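Long-range contacts in virulence associated protein VapB (Rhodococcus equi, PDB 4CV7), which is of unknown biochemical function but, as a plasmid-encoded protein made with a signal peptide, probably acts as a secreted virulence factor of this pathogen: residues G33-L38 / V63-N68; R57-T62 / G105-W110; Q4-H9 / G48-S53. One frame throughout, in Å; residues are numbered along the deposited sequence. Where two conformers were deposited one is given.

Interaction 1: residues G33-L38 / V63-N68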
# COMPACT_ATOMS: atom_id res chain seq x y z
N GLY A 33 5.23 4.52 -1.05
CA GLY A 33 4.35 4.88 -2.19
C GLY A 33 3.83 6.29 -2.15
O GLY A 33 3.64 6.88 -1.10
N ASP A 34 3.72 6.85 -3.35
CA ASP A 34 3.33 8.23 -3.53
C ASP A 34 2.08 8.22 -4.42
O ASP A 34 2.21 7.86 -5.57
CB ASP A 34 4.46 8.98 -4.23
CG ASP A 34 5.68 9.05 -3.36
OD1 ASP A 34 5.72 9.85 -2.44
OD2 ASP A 34 6.66 8.44 -3.73
N ALA A 35 0.97 8.66 -3.86
CA ALA A 35 -0.32 8.55 -4.56
C ALA A 35 -0.89 9.92 -4.75
O ALA A 35 -0.67 10.87 -4.02
CB ALA A 35 -1.28 7.68 -3.84
N GLY A 36 -1.80 10.03 -5.77
CA GLY A 36 -2.82 11.01 -5.82
C GLY A 36 -4.16 10.42 -5.52
O GLY A 36 -4.41 9.24 -5.85
N GLY A 37 -5.05 11.22 -5.04
CA GLY A 37 -6.40 10.73 -4.71
C GLY A 37 -7.23 11.79 -4.11
O GLY A 37 -6.72 12.67 -3.47
N LEU A 38 -8.49 11.64 -4.09
CA LEU A 38 -9.40 12.63 -3.56
C LEU A 38 -9.68 12.14 -2.15
O LEU A 38 -10.55 11.23 -1.91
CB LEU A 38 -10.65 12.72 -4.46
CG LEU A 38 -10.37 13.35 -5.81
CD1 LEU A 38 -11.65 13.29 -6.66
CD2 LEU A 38 -9.82 14.72 -5.71
N VAL A 63 5.67 -1.55 -9.17
CA VAL A 63 5.92 -0.16 -9.55
C VAL A 63 4.83 0.79 -9.23
O VAL A 63 5.02 2.03 -9.25
CB VAL A 63 6.38 -0.02 -11.04
CG1 VAL A 63 7.60 -0.87 -11.36
CG2 VAL A 63 5.20 -0.29 -12.01
N SER A 64 3.64 0.28 -9.03
CA SER A 64 2.44 1.15 -8.79
C SER A 64 1.54 0.48 -7.85
O SER A 64 1.64 -0.69 -7.52
CB SER A 64 1.75 1.50 -10.05
OG SER A 64 1.02 0.40 -10.54
N PHE A 65 0.62 1.29 -7.31
CA PHE A 65 -0.38 0.80 -6.34
C PHE A 65 -1.65 1.61 -6.50
O PHE A 65 -1.62 2.75 -6.93
CB PHE A 65 0.14 0.74 -4.91
CG PHE A 65 0.29 2.06 -4.23
CD1 PHE A 65 1.14 3.06 -4.71
CD2 PHE A 65 -0.55 2.44 -3.16
CE1 PHE A 65 1.23 4.31 -4.08
CE2 PHE A 65 -0.45 3.68 -2.56
CZ PHE A 65 0.43 4.60 -3.03
N GLN A 66 -2.76 0.99 -6.06
CA GLN A 66 -4.02 1.67 -5.98
C GLN A 66 -4.68 1.33 -4.69
O GLN A 66 -4.54 0.22 -4.21
CB GLN A 66 -4.98 1.28 -7.13
CG GLN A 66 -4.44 1.67 -8.49
CD GLN A 66 -5.26 1.10 -9.67
OE1 GLN A 66 -6.32 0.64 -9.42
NE2 GLN A 66 -4.59 0.71 -10.73
N TYR A 67 -5.36 2.28 -4.11
CA TYR A 67 -6.10 2.04 -2.85
C TYR A 67 -7.57 2.36 -2.97
O TYR A 67 -7.95 3.19 -3.82
CB TYR A 67 -5.40 2.82 -1.70
CG TYR A 67 -5.55 4.32 -1.79
CD1 TYR A 67 -6.81 4.94 -1.42
CD2 TYR A 67 -4.58 5.13 -2.33
CE1 TYR A 67 -6.96 6.30 -1.49
CE2 TYR A 67 -4.70 6.48 -2.32
CZ TYR A 67 -5.85 7.03 -1.95
OH TYR A 67 -6.09 8.39 -2.00
N ASN A 68 -8.37 1.76 -2.12
CA ASN A 68 -9.83 1.95 -2.14
C ASN A 68 -10.26 1.83 -0.73
O ASN A 68 -10.05 0.78 -0.06
CB ASN A 68 -10.50 0.87 -3.05
CG ASN A 68 -12.03 1.01 -3.12
OD1 ASN A 68 -12.73 0.97 -2.08
ND2 ASN A 68 -12.59 1.05 -4.33

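Interaction 2: residues R57-T62 / G105-W110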
# COMPACT_ATOMS: atom_id res chain seq x y z
N ARG A 57 8.31 -11.83 -6.05
CA ARG A 57 7.89 -11.14 -7.25
C ARG A 57 7.23 -9.79 -6.88
O ARG A 57 7.40 -8.78 -7.61
CB ARG A 57 6.99 -12.02 -8.07
CG ARG A 57 6.63 -11.41 -9.42
CD ARG A 57 5.76 -12.32 -10.20
NE ARG A 57 5.56 -11.86 -11.55
CZ ARG A 57 5.09 -12.60 -12.53
NH1 ARG A 57 4.83 -13.85 -12.36
NH2 ARG A 57 5.02 -12.02 -13.73
N LEU A 58 6.43 -9.79 -5.80
CA LEU A 58 5.80 -8.57 -5.34
C LEU A 58 6.88 -7.52 -5.07
O LEU A 58 6.84 -6.39 -5.54
CB LEU A 58 4.98 -8.83 -4.11
CG LEU A 58 4.44 -7.58 -3.37
CD1 LEU A 58 3.27 -6.98 -4.11
CD2 LEU A 58 4.03 -8.02 -1.96
N TYR A 59 7.92 -7.95 -4.34
CA TYR A 59 8.93 -7.02 -3.97
C TYR A 59 9.78 -6.58 -5.15
O TYR A 59 10.19 -5.44 -5.18
CB TYR A 59 9.80 -7.68 -2.89
CG TYR A 59 9.11 -7.84 -1.52
CD1 TYR A 59 7.98 -7.16 -1.19
CD2 TYR A 59 9.69 -8.67 -0.55
CE1 TYR A 59 7.44 -7.25 0.08
CE2 TYR A 59 9.15 -8.78 0.73
CZ TYR A 59 8.06 -8.03 1.02
OH TYR A 59 7.52 -8.03 2.31
N LYS A 60 10.07 -7.47 -6.06
CA LYS A 60 10.86 -7.07 -7.21
C LYS A 60 10.10 -6.19 -8.19
O LYS A 60 10.68 -5.24 -8.73
CB LYS A 60 11.39 -8.18 -8.02
CG LYS A 60 12.50 -7.72 -8.95
CD LYS A 60 12.73 -8.68 -10.00
CE LYS A 60 13.24 -8.08 -11.28
NZ LYS A 60 12.18 -8.30 -12.28
N ASP A 61 8.85 -6.53 -8.48
CA ASP A 61 8.17 -5.99 -9.67
C ASP A 61 7.18 -4.91 -9.38
O ASP A 61 6.66 -4.32 -10.32
CB ASP A 61 7.59 -7.11 -10.51
CG ASP A 61 8.62 -7.80 -11.33
OD1 ASP A 61 9.75 -7.40 -11.44
OD2 ASP A 61 8.24 -8.83 -11.95
N THR A 62 6.80 -4.68 -8.15
CA THR A 62 5.85 -3.60 -7.86
C THR A 62 6.45 -2.28 -8.35
O THR A 62 7.54 -1.88 -7.98
CB THR A 62 5.51 -3.41 -6.40
OG1 THR A 62 4.86 -4.57 -5.90
CG2 THR A 62 4.59 -2.18 -6.16
N GLY A 105 5.07 3.35 -6.50
CA GLY A 105 5.74 2.92 -5.29
C GLY A 105 6.57 1.71 -5.59
O GLY A 105 6.43 1.03 -6.56
N SER A 106 7.44 1.44 -4.61
CA SER A 106 8.29 0.23 -4.69
C SER A 106 8.71 -0.20 -3.27
O SER A 106 8.60 0.55 -2.31
CB SER A 106 9.42 0.41 -5.65
OG SER A 106 10.17 1.45 -5.14
N TRP A 107 9.23 -1.42 -3.26
CA TRP A 107 9.70 -2.06 -2.01
C TRP A 107 11.19 -1.96 -1.96
O TRP A 107 11.91 -2.12 -2.97
CB TRP A 107 9.27 -3.53 -1.93
CG TRP A 107 7.78 -3.74 -1.93
CD1 TRP A 107 6.93 -3.86 -3.01
CD2 TRP A 107 6.94 -3.89 -0.76
NE1 TRP A 107 5.67 -4.08 -2.60
CE2 TRP A 107 5.63 -4.12 -1.23
CE3 TRP A 107 7.18 -3.88 0.63
CZ2 TRP A 107 4.59 -4.31 -0.35
CZ3 TRP A 107 6.06 -4.10 1.46
CH2 TRP A 107 4.83 -4.31 0.98
N HIS A 108 11.66 -1.79 -0.71
CA HIS A 108 13.14 -1.85 -0.54
C HIS A 108 13.48 -2.44 0.81
O HIS A 108 12.64 -2.52 1.70
CB HIS A 108 13.69 -0.47 -0.69
CG HIS A 108 13.15 0.46 0.33
ND1 HIS A 108 13.65 0.51 1.63
CD2 HIS A 108 12.14 1.35 0.27
CE1 HIS A 108 12.96 1.42 2.30
NE2 HIS A 108 12.06 1.95 1.49
N ASN A 109 14.77 -2.78 1.05
CA ASN A 109 15.22 -3.36 2.28
C ASN A 109 15.76 -2.24 3.15
O ASN A 109 15.68 -1.05 2.83
CB ASN A 109 16.16 -4.58 2.04
CG ASN A 109 17.46 -4.21 1.37
OD1 ASN A 109 17.99 -3.06 1.63
ND2 ASN A 109 18.09 -5.15 0.64
N TRP A 110 16.36 -2.64 4.29
CA TRP A 110 16.80 -1.65 5.28
C TRP A 110 17.95 -0.79 4.79
O TRP A 110 18.21 0.30 5.35
CB TRP A 110 17.20 -2.34 6.58
CG TRP A 110 18.56 -2.90 6.48
CD1 TRP A 110 18.89 -4.14 5.99
CD2 TRP A 110 19.81 -2.28 6.91
NE1 TRP A 110 20.24 -4.32 6.08
CE2 TRP A 110 20.83 -3.19 6.63
CE3 TRP A 110 20.14 -1.05 7.54
CZ2 TRP A 110 22.19 -2.91 6.91
CZ3 TRP A 110 21.50 -0.79 7.82
CH2 TRP A 110 22.48 -1.72 7.53
O HOH W 1 9.01 -2.93 -5.72
O HOH W 2 12.27 -3.62 -5.35

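Interaction 3: residues Q4-H9 / G48-S53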
# COMPACT_ATOMS: atom_id res chain seq x y z
N GLN A 4 -0.37 -16.79 0.01
CA GLN A 4 0.13 -16.75 1.39
C GLN A 4 -0.28 -15.45 2.05
O GLN A 4 -0.48 -14.45 1.33
CB GLN A 4 1.63 -16.94 1.43
CG GLN A 4 1.99 -18.31 1.02
CD GLN A 4 3.39 -18.65 1.54
OE1 GLN A 4 3.69 -18.50 2.74
NE2 GLN A 4 4.25 -19.03 0.64
N GLN A 5 -0.44 -15.47 3.36
CA GLN A 5 -0.79 -14.32 4.16
C GLN A 5 0.31 -13.94 5.08
O GLN A 5 0.91 -14.77 5.74
CB GLN A 5 -2.02 -14.62 5.00
CG GLN A 5 -3.24 -14.89 4.15
CD GLN A 5 -4.44 -15.23 4.94
OE1 GLN A 5 -4.62 -14.82 6.07
NE2 GLN A 5 -5.33 -15.90 4.28
N TYR A 6 0.42 -12.66 5.31
CA TYR A 6 1.43 -12.06 6.17
C TYR A 6 0.86 -10.90 6.92
O TYR A 6 0.25 -10.03 6.29
CB TYR A 6 2.64 -11.60 5.37
CG TYR A 6 3.23 -12.63 4.36
CD1 TYR A 6 2.66 -12.73 3.11
CD2 TYR A 6 4.24 -13.47 4.69
CE1 TYR A 6 3.12 -13.66 2.20
CE2 TYR A 6 4.80 -14.35 3.77
CZ TYR A 6 4.21 -14.43 2.48
OH TYR A 6 4.70 -15.33 1.58
N ASP A 7 1.21 -10.74 8.20
CA ASP A 7 0.80 -9.60 8.96
C ASP A 7 1.59 -8.41 8.49
O ASP A 7 2.83 -8.51 8.31
CB ASP A 7 1.12 -9.85 10.45
CG ASP A 7 0.18 -10.80 11.12
OD1 ASP A 7 -0.92 -11.10 10.63
OD2 ASP A 7 0.56 -11.13 12.26
N VAL A 8 0.97 -7.25 8.31
CA VAL A 8 1.71 -6.05 7.95
C VAL A 8 1.14 -4.86 8.72
O VAL A 8 0.05 -4.99 9.30
CB VAL A 8 1.60 -5.70 6.45
CG1 VAL A 8 2.29 -6.78 5.60
CG2 VAL A 8 0.16 -5.45 6.01
N HIS A 9 1.87 -3.78 8.75
CA HIS A 9 1.34 -2.53 9.31
C HIS A 9 1.90 -1.42 8.49
O HIS A 9 2.85 -1.61 7.69
CB HIS A 9 1.66 -2.36 10.79
CG HIS A 9 3.14 -2.27 11.07
ND1 HIS A 9 3.94 -3.40 11.19
CD2 HIS A 9 3.96 -1.21 11.32
CE1 HIS A 9 5.18 -3.03 11.47
NE2 HIS A 9 5.23 -1.71 11.56
N GLY A 48 -2.92 -4.74 9.04
CA GLY A 48 -3.66 -5.60 8.16
C GLY A 48 -2.89 -6.82 7.66
O GLY A 48 -1.95 -7.22 8.35
N THR A 49 -3.39 -7.41 6.58
CA THR A 49 -2.83 -8.61 6.04
C THR A 49 -2.43 -8.39 4.62
O THR A 49 -3.25 -7.91 3.81
CB THR A 49 -3.85 -9.76 6.16
OG1 THR A 49 -4.21 -9.92 7.57
CG2 THR A 49 -3.33 -11.07 5.65
N LEU A 50 -1.26 -8.76 4.26
CA LEU A 50 -0.78 -8.86 2.90
C LEU A 50 -1.08 -10.28 2.35
O LEU A 50 -0.67 -11.27 3.01
CB LEU A 50 0.75 -8.60 2.85
CG LEU A 50 1.43 -8.86 1.49
CD1 LEU A 50 1.03 -7.95 0.38
CD2 LEU A 50 2.97 -8.84 1.65
N PHE A 51 -1.72 -10.38 1.20
CA PHE A 51 -1.99 -11.58 0.50
C PHE A 51 -1.19 -11.57 -0.77
O PHE A 51 -1.32 -10.62 -1.61
CB PHE A 51 -3.46 -11.71 0.16
CG PHE A 51 -4.41 -11.64 1.34
CD1 PHE A 51 -4.70 -10.44 1.91
CD2 PHE A 51 -4.95 -12.77 1.81
CE1 PHE A 51 -5.60 -10.36 2.97
CE2 PHE A 51 -5.89 -12.74 2.89
CZ PHE A 51 -6.18 -11.48 3.42
N THR A 52 -0.36 -12.55 -1.02
CA THR A 52 0.37 -12.69 -2.30
C THR A 52 0.74 -14.09 -2.59
O THR A 52 1.10 -14.83 -1.62
CB THR A 52 1.59 -11.77 -2.37
OG1 THR A 52 2.16 -11.89 -3.68
CG2 THR A 52 2.58 -12.08 -1.36
N SER A 53 0.66 -14.52 -3.82
CA SER A 53 1.11 -15.82 -4.24
C SER A 53 2.61 -15.86 -4.56
O SER A 53 3.15 -16.96 -4.76
CB SER A 53 0.28 -16.29 -5.40
OG SER A 53 0.49 -15.42 -6.49
O HOH W 3 4.20 -15.59 -1.15

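Interaction 1: residues G33-L38 / V63-N68
Ala35 and the rings of Phe65 and Tyr67 meet inside an eight-stranded antiparallel beta-barrel of two Greek keys, and they illustrate how strands that are not neighbours still touch. Strand 100-108 lies between strands 29-37 and 64-68, whose axes come within 7.8 Å and run 51° apart, so the rings of one strand reach across to the backbone and Ala35 of the other. The tight part centres on Phe65. With chi1 at 74° it tucks CG over its own backbone, flanked by N and C, and the ring rises against the opposite strand. Asp34 N lies at the ring's edge, near its plane, 3.6 Å from Phe65 CE1, which also meets the CA of Gly33, a residue with no side chain to hold the ring off. Ala35 CB touches both rings, 3.6 Å from Phe65 CZ and 3.9 Å from Tyr67 CE2, lying in the plane of the tyrosine ring. Phe21 and Phe31 extend this aromatic interior. The outward side is looser: Gly36 is exposed, and Asp34 turns away, its OD1 hydrogen-bonded to Tyr18 OH and salt-bridged to Lys20. Toward Gly37 the contact thins to one phenol, with Tyr67 OH, weakly hydrogen-bonded to Gln19, lying 3.6 Å from Gly37 CA.

Interaction 2: residues R57-T62 / G105-W110
The chain's single helix, 55-61, packs against the end of barrel strand 100-108 through Leu58, Tyr59 and Thr62, which pack on one face and the edge of the Trp107 indole. It is an example of an aromatic side chain linking a connecting helix to a sheet. Trp107 CG stands anti to the carbonyl carbon (chi1 -61°), which brings the indole against the helix. Tyr59 comes over one face: its CE1 lies 3.4 Å from Trp107 CE3, displaced toward the ring's rim, while the two planes are inclined at 49°, so the pair is neither a stack nor edge-to-face. Leu58 CG lies 3.8 Å from Trp107 NE1, and its CD2 reaches the benzo ring at CZ2. At the indole's edge Thr62 places CB in the ring plane. The Thr62 hydroxyl has its own bond, OG1 donating to Leu58 O at 2.7 Å; Thr62 N reaches the same oxygen from the opposite face of the carbonyl plane, so two donors grip it where the helix ends. Beyond the indole, Phe31 and Phe78 continue the aromatic packing, and Tyr59 OH is hydrogen-bonded to Pro26 O.

The polar backbone is joined by water. One molecule accepts from Trp107 N at 2.9 Å and lies within bonding distance of Tyr59 O and Thr62 O; a second lies 2.8 Å from both Tyr59 O and Trp107 O. The chemistry thus divides in two: largely apolar contact packs the indole, while water mediates between carbonyls and an N-H that do not meet directly.

Interaction 3: residues Q4-H9 / G48-S53
The segments 4-9 and 48-52 of strands 4-14 and 42-52 run antiparallel, their axes 4.5 Å apart at closest and their directions 139° apart, with Gln4, Tyr6 and Val8 facing Thr52, Leu50 and Gly48 in hydrogen-bonded pairs. This is the seam where the first and fourth strands of the chain meet, closing the Greek-key barrel between strands far apart in sequence. Each of the three pairs is joined by two reciprocal backbone bonds, Leu50 N to Tyr6 O being 2.8 Å. Between them, in the non-hydrogen-bonded pairs, CA-H groups lean on the carbonyls, as where Phe51 CA lies 3.3 Å from Gln4 O.

The strands' two faces differ in character. On the face of Tyr6, Val8 and Leu50, the end formed by Val8 and Leu50 is buried and apolar, while Gln4 and Tyr6 lie toward the outside. Val8 CG1 rests 3.6 Å from Leu50 CB, Tyr6 CD1 approaches Leu50 CD2 at 4.2 Å, and Tyr6 CE1 lies against Thr52 CG2. Helix 55-61 covers this side, Leu55 touching Tyr6 and Leu50, while Ile89 packs on Val8 and Leu50. The opposite face carries Gln5, Asp7, Thr49 and Phe51. Here Gln5, extended beyond CG, runs alongside Phe51 in the same direction; its NE2 is 3.5 Å from Phe51 CE2, with amide and ring planes 51° apart. Thr49 CG2 lies over one face of the Phe51 ring and also touches Gln5 CB. His88 stacks on Phe51 from the neighbouring strand. Thr52 OG1 is hydrogen-bonded to Leu86 O and to Asp54 N. Beside the Tyr6 hydroxyl a water lies in the plane of the ring, 2.8 Å from Tyr6 OH, and donates to Thr52 O at 3.2 Å.

All three interactions belong to one closed barrel, and helix 55-61 ties them in sequence: it follows strand 42-52 of interaction 3 and leads into strand 64-68 of interaction 1. Interactions 1 and 2, centred about 15 Å apart, touch through a probable hydrogen bond of 3.0 Å between Gly105 N and Val63 O. Interactions 2 and 3, about 14 Å apart between centres, share hydrophobic packing, Leu58 CD2 lying 3.8 Å from Leu50 CD1. Interactions 1 and 3 lie on opposite sides of the chain's centre, their nearest atoms about 10 Å apart. Bound cobalt lies about 4 Å from the Asp34 side chain and about 5 Å from Gly105, near where interactions 1 and 2 meet.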